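Local coordinates for protein R.Pab1 family restriction endonuclease (Campylobacter coli, PDB 7CFA) that acts as a restriction DNA glycosylase of the R.PabI family, probably excising a base within a specific DNA sequence, at residues N102-N107 with Y227-I232; E95-I100 with I210-L215; R22-S27 with Y171-V176. The protein carries 2 engineered substitutions. One frame throughout, in Å; residues are numbered along the deposited sequence.

Contact 1 of 3, residues N102-N107 with Y227-I232; sequences NFLENN and YNVLQI. Engineered in segment 227-232: Asn228 (natural residue Asp).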
loop_
_atom_site.group_PDB
_atom_site.type_symbol
_atom_site.label_atom_id
_atom_site.label_comp_id
_atom_site.label_asym_id
_atom_site.label_seq_id
_atom_site.Cartn_x
_atom_site.Cartn_y
_atom_site.Cartn_z
ATOM N N ASN A 102 -32.170 -11.594 -4.363
ATOM C CA ASN A 102 -33.049 -10.515 -4.802
ATOM C C ASN A 102 -32.466 -9.148 -4.474
ATOM O O ASN A 102 -32.671 -8.189 -5.228
ATOM C CB ASN A 102 -34.434 -10.671 -4.171
ATOM C CG ASN A 102 -35.167 -11.902 -4.669
ATOM O OD1 ASN A 102 -34.934 -12.367 -5.785
ATOM N ND2 ASN A 102 -36.063 -12.435 -3.844
ATOM N N PHE A 103 -31.739 -9.036 -3.360
ATOM C CA PHE A 103 -31.110 -7.768 -3.007
ATOM C C PHE A 103 -30.033 -7.387 -4.013
ATOM O O PHE A 103 -29.944 -6.223 -4.421
ATOM C CB PHE A 103 -30.523 -7.852 -1.598
ATOM C CG PHE A 103 -29.635 -6.691 -1.238
ATOM C CD1 PHE A 103 -30.180 -5.489 -0.820
ATOM C CD2 PHE A 103 -28.256 -6.807 -1.312
ATOM C CE1 PHE A 103 -29.366 -4.421 -0.488
ATOM C CE2 PHE A 103 -27.437 -5.744 -0.983
ATOM C CZ PHE A 103 -27.993 -4.550 -0.569
ATOM N N LEU A 104 -29.205 -8.349 -4.422
ATOM C CA LEU A 104 -28.134 -8.047 -5.363
ATOM C C LEU A 104 -28.669 -7.813 -6.769
ATOM O O LEU A 104 -28.049 -7.083 -7.551
ATOM C CB LEU A 104 -27.105 -9.176 -5.359
ATOM C CG LEU A 104 -26.386 -9.383 -4.025
ATOM C CD1 LEU A 104 -25.428 -10.556 -4.103
ATOM C CD2 LEU A 104 -25.657 -8.115 -3.615
ATOM N N GLU A 105 -29.813 -8.416 -7.106
ATOM C CA GLU A 105 -30.399 -8.209 -8.426
ATOM C C GLU A 105 -30.995 -6.813 -8.555
ATOM O O GLU A 105 -30.913 -6.193 -9.621
ATOM C CB GLU A 105 -31.465 -9.270 -8.704
ATOM C CG GLU A 105 -30.918 -10.664 -8.969
ATOM C CD GLU A 105 -32.013 -11.687 -9.210
ATOM O OE1 GLU A 105 -33.195 -11.365 -8.966
ATOM O OE2 GLU A 105 -31.693 -12.812 -9.643
ATOM N N ASN A 106 -31.595 -6.300 -7.480
ATOM C CA ASN A 106 -32.231 -4.991 -7.512
ATOM C C ASN A 106 -31.287 -3.851 -7.157
ATOM O O ASN A 106 -31.623 -2.689 -7.411
ATOM C CB ASN A 106 -33.431 -4.961 -6.557
ATOM C CG ASN A 106 -34.590 -5.810 -7.046
ATOM O OD1 ASN A 106 -34.869 -5.875 -8.243
ATOM N ND2 ASN A 106 -35.276 -6.463 -6.114
ATOM N N ASN A 107 -30.123 -4.146 -6.584
ATOM C CA ASN A 107 -29.228 -3.086 -6.140
ATOM C C ASN A 107 -28.589 -2.372 -7.324
ATOM O O ASN A 107 -28.220 -2.992 -8.325
ATOM C CB ASN A 107 -28.134 -3.645 -5.232
ATOM C CG ASN A 107 -27.139 -2.579 -4.805
ATOM O OD1 ASN A 107 -27.509 -1.429 -4.562
ATOM N ND2 ASN A 107 -25.867 -2.952 -4.729
ATOM N N TYR A 227 -21.706 -10.267 -10.016
ATOM C CA TYR A 227 -21.923 -11.424 -10.880
ATOM C C TYR A 227 -21.402 -12.703 -10.237
ATOM O O TYR A 227 -22.072 -13.740 -10.278
ATOM C CB TYR A 227 -21.254 -11.189 -12.237
ATOM C CG TYR A 227 -21.430 -12.315 -13.234
ATOM C CD1 TYR A 227 -22.483 -12.310 -14.139
ATOM C CD2 TYR A 227 -20.536 -13.378 -13.277
ATOM C CE1 TYR A 227 -22.645 -13.335 -15.054
ATOM C CE2 TYR A 227 -20.690 -14.406 -14.187
ATOM C CZ TYR A 227 -21.746 -14.379 -15.073
ATOM O OH TYR A 227 -21.901 -15.402 -15.978
ATOM N N ASN A 228 -20.210 -12.649 -9.637
ATOM C CA ASN A 228 -19.625 -13.849 -9.051
ATOM C C ASN A 228 -20.443 -14.345 -7.865
ATOM O O ASN A 228 -20.705 -15.549 -7.747
ATOM C CB ASN A 228 -18.180 -13.577 -8.633
ATOM C CG ASN A 228 -17.266 -13.340 -9.819
ATOM O OD1 ASN A 228 -17.600 -13.687 -10.950
ATOM N ND2 ASN A 228 -16.105 -12.749 -9.565
ATOM N N VAL A 229 -20.855 -13.436 -6.978
ATOM C CA VAL A 229 -21.666 -13.834 -5.830
ATOM C C VAL A 229 -22.987 -14.436 -6.293
ATOM O O VAL A 229 -23.456 -15.440 -5.744
ATOM C CB VAL A 229 -21.885 -12.639 -4.884
ATOM C CG1 VAL A 229 -22.867 -13.011 -3.787
ATOM C CG2 VAL A 229 -20.560 -12.194 -4.282
ATOM N N LEU A 230 -23.605 -13.841 -7.317
ATOM C CA LEU A 230 -24.851 -14.392 -7.841
ATOM C C LEU A 230 -24.647 -15.782 -8.431
ATOM O O LEU A 230 -25.523 -16.646 -8.296
ATOM C CB LEU A 230 -25.454 -13.444 -8.882
ATOM C CG LEU A 230 -26.111 -12.183 -8.313
ATOM C CD1 LEU A 230 -26.555 -11.245 -9.424
ATOM C CD2 LEU A 230 -27.288 -12.548 -7.417
ATOM N N GLN A 231 -23.502 -16.025 -9.074
ATOM C CA GLN A 231 -23.203 -17.369 -9.562
ATOM C C GLN A 231 -23.009 -18.341 -8.404
ATOM O O GLN A 231 -23.396 -19.513 -8.496
ATOM C CB GLN A 231 -21.961 -17.342 -10.453
ATOM C CG GLN A 231 -22.136 -16.573 -11.754
ATOM C CD GLN A 231 -23.050 -17.281 -12.735
ATOM O OE1 GLN A 231 -23.085 -18.509 -12.793
ATOM N NE2 GLN A 231 -23.797 -16.505 -13.512
ATOM N N ILE A 232 -22.415 -17.870 -7.305
ATOM C CA ILE A 232 -22.187 -18.726 -6.147
ATOM C C ILE A 232 -23.504 -19.067 -5.461
ATOM O O ILE A 232 -23.731 -20.216 -5.062
ATOM C CB ILE A 232 -21.196 -18.051 -5.182
ATOM C CG1 ILE A 232 -19.805 -17.986 -5.818
ATOM C CG2 ILE A 232 -21.156 -18.777 -3.844
ATOM C CD1 ILE A 232 -18.758 -17.335 -4.944
#
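Leu104 meets Val229 and Leu230 in an entirely apolar contact. The leucine extends away from its helix with CD1 anti to CA (chi2 178°), and this methyl comes to 3.6 Å from CG1 of Val229, the two side chains crossing at about a right angle. Nearer the root of the same leucine, Leu104 CB is approached by Leu230 CD2 at 4.0 Å. Leu230 has its CD1 anti to CA, so the touching methyl is the branch that turns off the extended line. Glu105 adds only its aliphatic part: its CG lies 4.4 Å from Leu230 CD2. These contacts join the C-terminal end of helix 94-106 to helix 223-237 of the helical bundle that accompanies the curved antiparallel sheet. The two short axes run roughly antiparallel, at 150°, and come within 10.4 Å. The same CG1 methyl of Val229 also packs on Leu215, and Val229 meets Phe218 as well, both on helix 208-219. Polar links lie around the apolar patch. The carbonyls of Leu104 and Asn107 both accept hydrogen bonds from NH1 of Arg226, which ties the helix end and the first residue beyond it to the neighbouring helix. Asn228, an engineered residue (Asp in the natural protein), has its amide bonded to Ala69 N and Tyr55 OH. Phe103 and Asn107 pack against Ala128 of the second subunit.

Contact 2 of 3, residues E95-I100 with I210-L215; sequences ENLFGI and IFLEML
Asn96, flat-ended though it is, approaches Leu212 through its aliphatic root: Asn96 CB lies 4.2 Å from Leu212 CD1. The flat ring of Phe211 belongs to a different layer, meeting the ring of Phe172 on strand 166-175 with the planes at about 65°. Between the helices the work falls to branched aliphatic groups. Leu212 is the common partner and uses both methyls. Its CD1 is the methyl that meets Asn96, while CD2 turns to CD2 of Leu97 at 3.9 Å. Those two leucines cross at about a right angle, and Leu97, whose CB does not aim at the partner helix, comes nearer only with its branched end. Ile100 sits one turn beyond Asn96. With CG1 anti to the carbonyl carbon and CD1 extended, it brings CD1 to 4.2 Å from Leu212 CD2 and to 3.6 Å from the backbone O of Leu212, a methyl laid against a carbonyl. The short axes are nearly parallel, 23° apart and 10.8 Å at closest approach, joining helix 94-106 to helix 208-219. Helix 79-88 closes over the seam, with Phe87 on Leu97 and Ile83 on Leu212, and Ile236 and Leu237 of helix 223-237 also meet Leu97. Glu213, which points away from helix 94-106, bonds Tyr144 OH through OE1. Cohesion here therefore rests on shape and on burial of hydrocarbon, without any directional bond between the two segments.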
loop_
_atom_site.group_PDB
_atom_site.type_symbol
_atom_site.label_atom_id
_atom_site.label_comp_id
_atom_site.label_asym_id
_atom_site.label_seq_id
_atom_site.Cartn_x
_atom_site.Cartn_y
_atom_site.Cartn_z
ATOM N N GLU A 95 -34.395 -19.257 2.111
ATOM C CA GLU A 95 -34.910 -17.892 2.052
ATOM C C GLU A 95 -33.821 -16.865 2.332
ATOM O O GLU A 95 -33.894 -15.733 1.838
ATOM C CB GLU A 95 -36.059 -17.720 3.047
ATOM C CG GLU A 95 -37.295 -18.565 2.754
ATOM C CD GLU A 95 -37.137 -20.022 3.155
ATOM O OE1 GLU A 95 -36.080 -20.383 3.715
ATOM O OE2 GLU A 95 -38.075 -20.808 2.907
ATOM N N ASN A 96 -32.819 -17.229 3.134
ATOM C CA ASN A 96 -31.702 -16.323 3.381
ATOM C C ASN A 96 -30.916 -16.074 2.101
ATOM O O ASN A 96 -30.591 -14.926 1.772
ATOM C CB ASN A 96 -30.791 -16.891 4.469
ATOM C CG ASN A 96 -31.492 -17.026 5.808
ATOM O OD1 ASN A 96 -32.471 -16.333 6.081
ATOM N ND2 ASN A 96 -30.989 -17.921 6.652
ATOM N N LEU A 97 -30.602 -17.141 1.363
ATOM C CA LEU A 97 -29.881 -16.977 0.108
ATOM C C LEU A 97 -30.737 -16.282 -0.941
ATOM O O LEU A 97 -30.218 -15.483 -1.729
ATOM C CB LEU A 97 -29.401 -18.335 -0.399
ATOM C CG LEU A 97 -28.386 -19.056 0.491
ATOM C CD1 LEU A 97 -28.013 -20.403 -0.102
ATOM C CD2 LEU A 97 -27.143 -18.198 0.700
ATOM N N PHE A 98 -32.044 -16.562 -0.965
ATOM C CA PHE A 98 -32.924 -15.883 -1.910
ATOM C C PHE A 98 -33.021 -14.396 -1.600
ATOM O O PHE A 98 -33.062 -13.567 -2.517
ATOM C CB PHE A 98 -34.311 -16.525 -1.902
ATOM C CG PHE A 98 -34.418 -17.748 -2.768
ATOM C CD1 PHE A 98 -34.628 -18.996 -2.207
ATOM C CD2 PHE A 98 -34.300 -17.648 -4.144
ATOM C CE1 PHE A 98 -34.723 -20.122 -3.002
ATOM C CE2 PHE A 98 -34.394 -18.771 -4.946
ATOM C CZ PHE A 98 -34.605 -20.010 -4.373
ATOM N N GLY A 99 -33.061 -14.039 -0.314
ATOM C CA GLY A 99 -33.098 -12.632 0.051
ATOM C C GLY A 99 -31.854 -11.885 -0.390
ATOM O O GLY A 99 -31.932 -10.738 -0.838
ATOM N N ILE A 100 -30.690 -12.525 -0.273
ATOM C CA ILE A 100 -29.463 -11.911 -0.769
ATOM C C ILE A 100 -29.485 -11.842 -2.290
ATOM O O ILE A 100 -29.025 -10.862 -2.889
ATOM C CB ILE A 100 -28.231 -12.676 -0.250
ATOM C CG1 ILE A 100 -28.242 -12.736 1.277
ATOM C CG2 ILE A 100 -26.947 -12.018 -0.735
ATOM C CD1 ILE A 100 -27.068 -13.492 1.866
ATOM N N ILE A 210 -23.089 -13.873 10.149
ATOM C CA ILE A 210 -21.993 -12.948 9.884
ATOM C C ILE A 210 -21.405 -13.209 8.504
ATOM O O ILE A 210 -21.135 -12.278 7.736
ATOM C CB ILE A 210 -20.923 -13.064 10.983
ATOM C CG1 ILE A 210 -21.495 -12.601 12.323
ATOM C CG2 ILE A 210 -19.678 -12.270 10.608
ATOM C CD1 ILE A 210 -20.577 -12.844 13.485
ATOM N N PHE A 211 -21.208 -14.481 8.162
ATOM C CA PHE A 211 -20.647 -14.811 6.858
ATOM C C PHE A 211 -21.659 -14.588 5.742
ATOM O O PHE A 211 -21.268 -14.268 4.613
ATOM C CB PHE A 211 -20.124 -16.251 6.876
ATOM C CG PHE A 211 -19.040 -16.472 7.896
ATOM C CD1 PHE A 211 -19.361 -16.788 9.209
ATOM C CD2 PHE A 211 -17.704 -16.333 7.553
ATOM C CE1 PHE A 211 -18.371 -16.972 10.155
ATOM C CE2 PHE A 211 -16.710 -16.520 8.497
ATOM C CZ PHE A 211 -17.045 -16.838 9.798
ATOM N N LEU A 212 -22.955 -14.727 6.036
ATOM C CA LEU A 212 -23.974 -14.403 5.041
ATOM C C LEU A 212 -24.011 -12.908 4.751
ATOM O O LEU A 212 -24.126 -12.498 3.590
ATOM C CB LEU A 212 -25.346 -14.887 5.508
ATOM C CG LEU A 212 -25.613 -16.390 5.406
ATOM C CD1 LEU A 212 -26.948 -16.735 6.044
ATOM C CD2 LEU A 212 -25.583 -16.836 3.952
ATOM N N GLU A 213 -23.924 -12.075 5.793
ATOM C CA GLU A 213 -23.865 -10.633 5.576
ATOM C C GLU A 213 -22.588 -10.230 4.850
ATOM O O GLU A 213 -22.585 -9.245 4.104
ATOM C CB GLU A 213 -23.975 -9.891 6.909
ATOM C CG GLU A 213 -25.338 -10.019 7.570
ATOM C CD GLU A 213 -25.476 -9.158 8.811
ATOM O OE1 GLU A 213 -24.523 -8.419 9.142
ATOM O OE2 GLU A 213 -26.541 -9.219 9.458
ATOM N N MET A 214 -21.501 -10.976 5.051
ATOM C CA MET A 214 -20.257 -10.667 4.356
ATOM C C MET A 214 -20.360 -11.009 2.876
ATOM O O MET A 214 -19.806 -10.300 2.028
ATOM C CB MET A 214 -19.096 -11.419 5.001
ATOM C CG MET A 214 -17.730 -10.848 4.679
ATOM S SD MET A 214 -16.417 -11.880 5.350
ATOM C CE MET A 214 -17.113 -12.284 6.948
ATOM N N LEU A 215 -21.059 -12.099 2.549
ATOM C CA LEU A 215 -21.313 -12.416 1.149
ATOM C C LEU A 215 -22.112 -11.307 0.478
ATOM O O LEU A 215 -21.822 -10.921 -0.661
ATOM C CB LEU A 215 -22.052 -13.749 1.037
ATOM C CG LEU A 215 -22.182 -14.313 -0.379
ATOM C CD1 LEU A 215 -20.818 -14.736 -0.904
ATOM C CD2 LEU A 215 -23.167 -15.471 -0.421
#

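Contact 3 of 3, residues R22-S27 with Y171-V176; sequences RIKQRS and YFCFPV
Lys24 NZ is gripped by two carboxylates, forming salt bridges with OE2 of Glu50 and OE2 of Glu154, and NZ also comes to 3.7 Å from Cys173 SG. The sulfur is a packing neighbour rather than a bonding partner, with Lys24 CE a little farther from Cys173 SG at 4.1 Å. Lys24 reaches there by placing CG between its backbone N and carbonyl carbon (chi1 61°) and then running fully extended, so that the ammonium lies across the intervening strand. The two bridges fix the position of NZ. Arg22 behaves similarly: its guanidinium bridges to OE1 of Glu50 through NH2, the atom that also approaches Tyr171 CE2, at 4.3 Å. Glu50 thus holds both basic residues, one through each carboxylate oxygen, and Tyr171 and Cys173 both pack on Glu154, beside the cluster. The opposite face of the sheet supplies a separate apolar touch. Ile23 CG2, anti to its own backbone N, meets Val176 CG2 at 4.2 Å, and the two side chains cross at about a right angle; Val49 also packs on Val176. The strands themselves are not hydrogen-bonded to each other. Strand 47-51 runs between them in the strongly curved antiparallel sheet, whose form fits the half-pipe fold known in the R.PabI family. Strand 47-51 pairs with 21-27 through backbone bonds such as Lys24 with Tyr48, so the strand residues meet as second neighbours, whereas Val176 follows the end of its strand. Strand 152-159 lies beyond 166-175 and contributes Glu154, while on the apolar face Phe172 and its strand rest against Ile210 and Met214 of helix 208-219.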
loop_
_atom_site.group_PDB
_atom_site.type_symbol
_atom_site.label_atom_id
_atom_site.label_comp_id
_atom_site.label_asym_id
_atom_site.label_seq_id
_atom_site.Cartn_x
_atom_site.Cartn_y
_atom_site.Cartn_z
ATOM N N ARG A 22 -3.014 -11.534 9.209
ATOM C CA ARG A 22 -2.107 -10.656 9.931
ATOM C C ARG A 22 -2.688 -10.358 11.306
ATOM O O ARG A 22 -3.907 -10.359 11.497
ATOM C CB ARG A 22 -1.848 -9.349 9.166
ATOM C CG ARG A 22 -1.165 -9.542 7.816
ATOM C CD ARG A 22 -0.711 -8.218 7.208
ATOM N NE ARG A 22 -1.826 -7.315 6.932
ATOM C CZ ARG A 22 -1.709 -6.168 6.269
ATOM N NH1 ARG A 22 -0.526 -5.782 5.809
ATOM N NH2 ARG A 22 -2.776 -5.407 6.061
ATOM N N ILE A 23 -1.800 -10.108 12.264
ATOM C CA ILE A 23 -2.179 -9.785 13.635
ATOM C C ILE A 23 -1.846 -8.322 13.888
ATOM O O ILE A 23 -0.713 -7.886 13.650
ATOM C CB ILE A 23 -1.464 -10.694 14.651
ATOM C CG1 ILE A 23 -1.704 -12.166 14.314
ATOM C CG2 ILE A 23 -1.939 -10.386 16.064
ATOM C CD1 ILE A 23 -3.161 -12.572 14.360
ATOM N N LYS A 24 -2.831 -7.568 14.369
ATOM C CA LYS A 24 -2.671 -6.151 14.654
ATOM C C LYS A 24 -3.244 -5.845 16.031
ATOM O O LYS A 24 -3.914 -6.676 16.649
ATOM C CB LYS A 24 -3.351 -5.284 13.584
ATOM C CG LYS A 24 -4.850 -5.503 13.469
ATOM C CD LYS A 24 -5.455 -4.637 12.376
ATOM C CE LYS A 24 -6.950 -4.881 12.246
ATOM N NZ LYS A 24 -7.551 -4.080 11.142
ATOM N N GLN A 25 -2.974 -4.632 16.509
ATOM C CA GLN A 25 -3.452 -4.167 17.806
ATOM C C GLN A 25 -4.314 -2.931 17.595
ATOM O O GLN A 25 -3.848 -1.936 17.030
ATOM C CB GLN A 25 -2.282 -3.862 18.747
ATOM C CG GLN A 25 -2.698 -3.473 20.158
ATOM C CD GLN A 25 -1.527 -3.429 21.122
ATOM O OE1 GLN A 25 -0.470 -4.007 20.863
ATOM N NE2 GLN A 25 -1.710 -2.742 22.244
ATOM N N ARG A 26 -5.563 -2.996 18.050
ATOM C CA ARG A 26 -6.514 -1.908 17.853
ATOM C C ARG A 26 -6.243 -0.802 18.867
ATOM O O ARG A 26 -6.298 -1.036 20.080
ATOM C CB ARG A 26 -7.945 -2.424 17.979
ATOM C CG ARG A 26 -9.011 -1.457 17.487
ATOM C CD ARG A 26 -10.389 -2.103 17.518
ATOM N NE ARG A 26 -11.397 -1.282 16.853
ATOM C CZ ARG A 26 -12.671 -1.633 16.709
ATOM N NH1 ARG A 26 -13.100 -2.794 17.184
ATOM N NH2 ARG A 26 -13.517 -0.822 16.088
ATOM N N SER A 27 -5.951 0.401 18.369
ATOM C CA SER A 27 -5.639 1.545 19.225
ATOM C C SER A 27 -6.938 2.216 19.673
ATOM O O SER A 27 -7.318 3.297 19.216
ATOM C CB SER A 27 -4.728 2.525 18.498
ATOM O OG SER A 27 -3.510 1.907 18.129
ATOM N N TYR A 171 -11.351 -6.934 4.359
ATOM C CA TYR A 171 -10.624 -7.599 5.429
ATOM C C TYR A 171 -11.607 -7.991 6.521
ATOM O O TYR A 171 -12.453 -7.184 6.917
ATOM C CB TYR A 171 -9.523 -6.699 5.995
ATOM C CG TYR A 171 -8.422 -6.398 5.004
ATOM C CD1 TYR A 171 -8.536 -5.339 4.110
ATOM C CD2 TYR A 171 -7.273 -7.177 4.955
ATOM C CE1 TYR A 171 -7.534 -5.063 3.199
ATOM C CE2 TYR A 171 -6.263 -6.907 4.047
ATOM C CZ TYR A 171 -6.400 -5.849 3.171
ATOM O OH TYR A 171 -5.402 -5.576 2.266
ATOM N N PHE A 172 -11.500 -9.228 6.992
ATOM C CA PHE A 172 -12.358 -9.755 8.045
ATOM C C PHE A 172 -11.572 -9.748 9.350
ATOM O O PHE A 172 -10.490 -10.340 9.429
ATOM C CB PHE A 172 -12.831 -11.163 7.684
ATOM C CG PHE A 172 -13.795 -11.758 8.669
ATOM C CD1 PHE A 172 -14.815 -10.994 9.214
ATOM C CD2 PHE A 172 -13.693 -13.091 9.030
ATOM C CE1 PHE A 172 -15.707 -11.549 10.113
ATOM C CE2 PHE A 172 -14.581 -13.650 9.925
ATOM C CZ PHE A 172 -15.589 -12.880 10.467
ATOM N N CYS A 173 -12.105 -9.072 10.366
ATOM C CA CYS A 173 -11.371 -8.825 11.598
ATOM C C CYS A 173 -12.167 -9.271 12.817
ATOM O O CYS A 173 -13.398 -9.166 12.851
ATOM C CB CYS A 173 -11.011 -7.341 11.735
ATOM S SG CYS A 173 -10.106 -6.665 10.322
ATOM N N PHE A 174 -11.445 -9.753 13.822
ATOM C CA PHE A 174 -12.022 -10.214 15.078
ATOM C C PHE A 174 -10.890 -10.398 16.088
ATOM O O PHE A 174 -9.740 -10.622 15.696
ATOM C CB PHE A 174 -12.801 -11.526 14.891
ATOM C CG PHE A 174 -12.024 -12.594 14.183
ATOM C CD1 PHE A 174 -11.212 -13.465 14.892
ATOM C CD2 PHE A 174 -12.109 -12.732 12.809
ATOM C CE1 PHE A 174 -10.496 -14.449 14.239
ATOM C CE2 PHE A 174 -11.396 -13.714 12.152
ATOM C CZ PHE A 174 -10.589 -14.573 12.868
ATOM N N PRO A 175 -11.196 -10.312 17.385
ATOM C CA PRO A 175 -10.142 -10.419 18.401
ATOM C C PRO A 175 -9.475 -11.787 18.400
ATOM O O PRO A 175 -10.093 -12.809 18.094
ATOM C CB PRO A 175 -10.891 -10.171 19.716
ATOM C CG PRO A 175 -12.128 -9.439 19.323
ATOM C CD PRO A 175 -12.501 -9.979 17.980
ATOM N N VAL A 176 -8.189 -11.790 18.761
ATOM C CA VAL A 176 -7.422 -13.031 18.823
ATOM C C VAL A 176 -7.927 -13.929 19.944
ATOM O O VAL A 176 -7.892 -15.161 19.826
ATOM C CB VAL A 176 -5.922 -12.717 18.984
ATOM C CG1 VAL A 176 -5.103 -14.001 19.060
ATOM C CG2 VAL A 176 -5.438 -11.841 17.842
#

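How the contacts relate
Contacts 1 and 2 share helix 94-106, which packs on both helix 208-219 and helix 223-237 along its length. Their centres lie 10 Å apart, and the two meet directly where Val229 CG1 comes to 3.7 Å from Leu215 CG, joining the two contacts in one apolar core. Contact 3 belongs to the sheet, its centre 24 Å from that of contact 2, but the two touch through Phe172: Met214 CE is 3.5 Å from Phe172 CD1, and Phe211 and Ile210 pack on the same ring. Helix 208-219 thus connects contacts 2 and 3. Contacts 1 and 3 stay apart, about 14 Å between nearest atoms and 29 Å between centres.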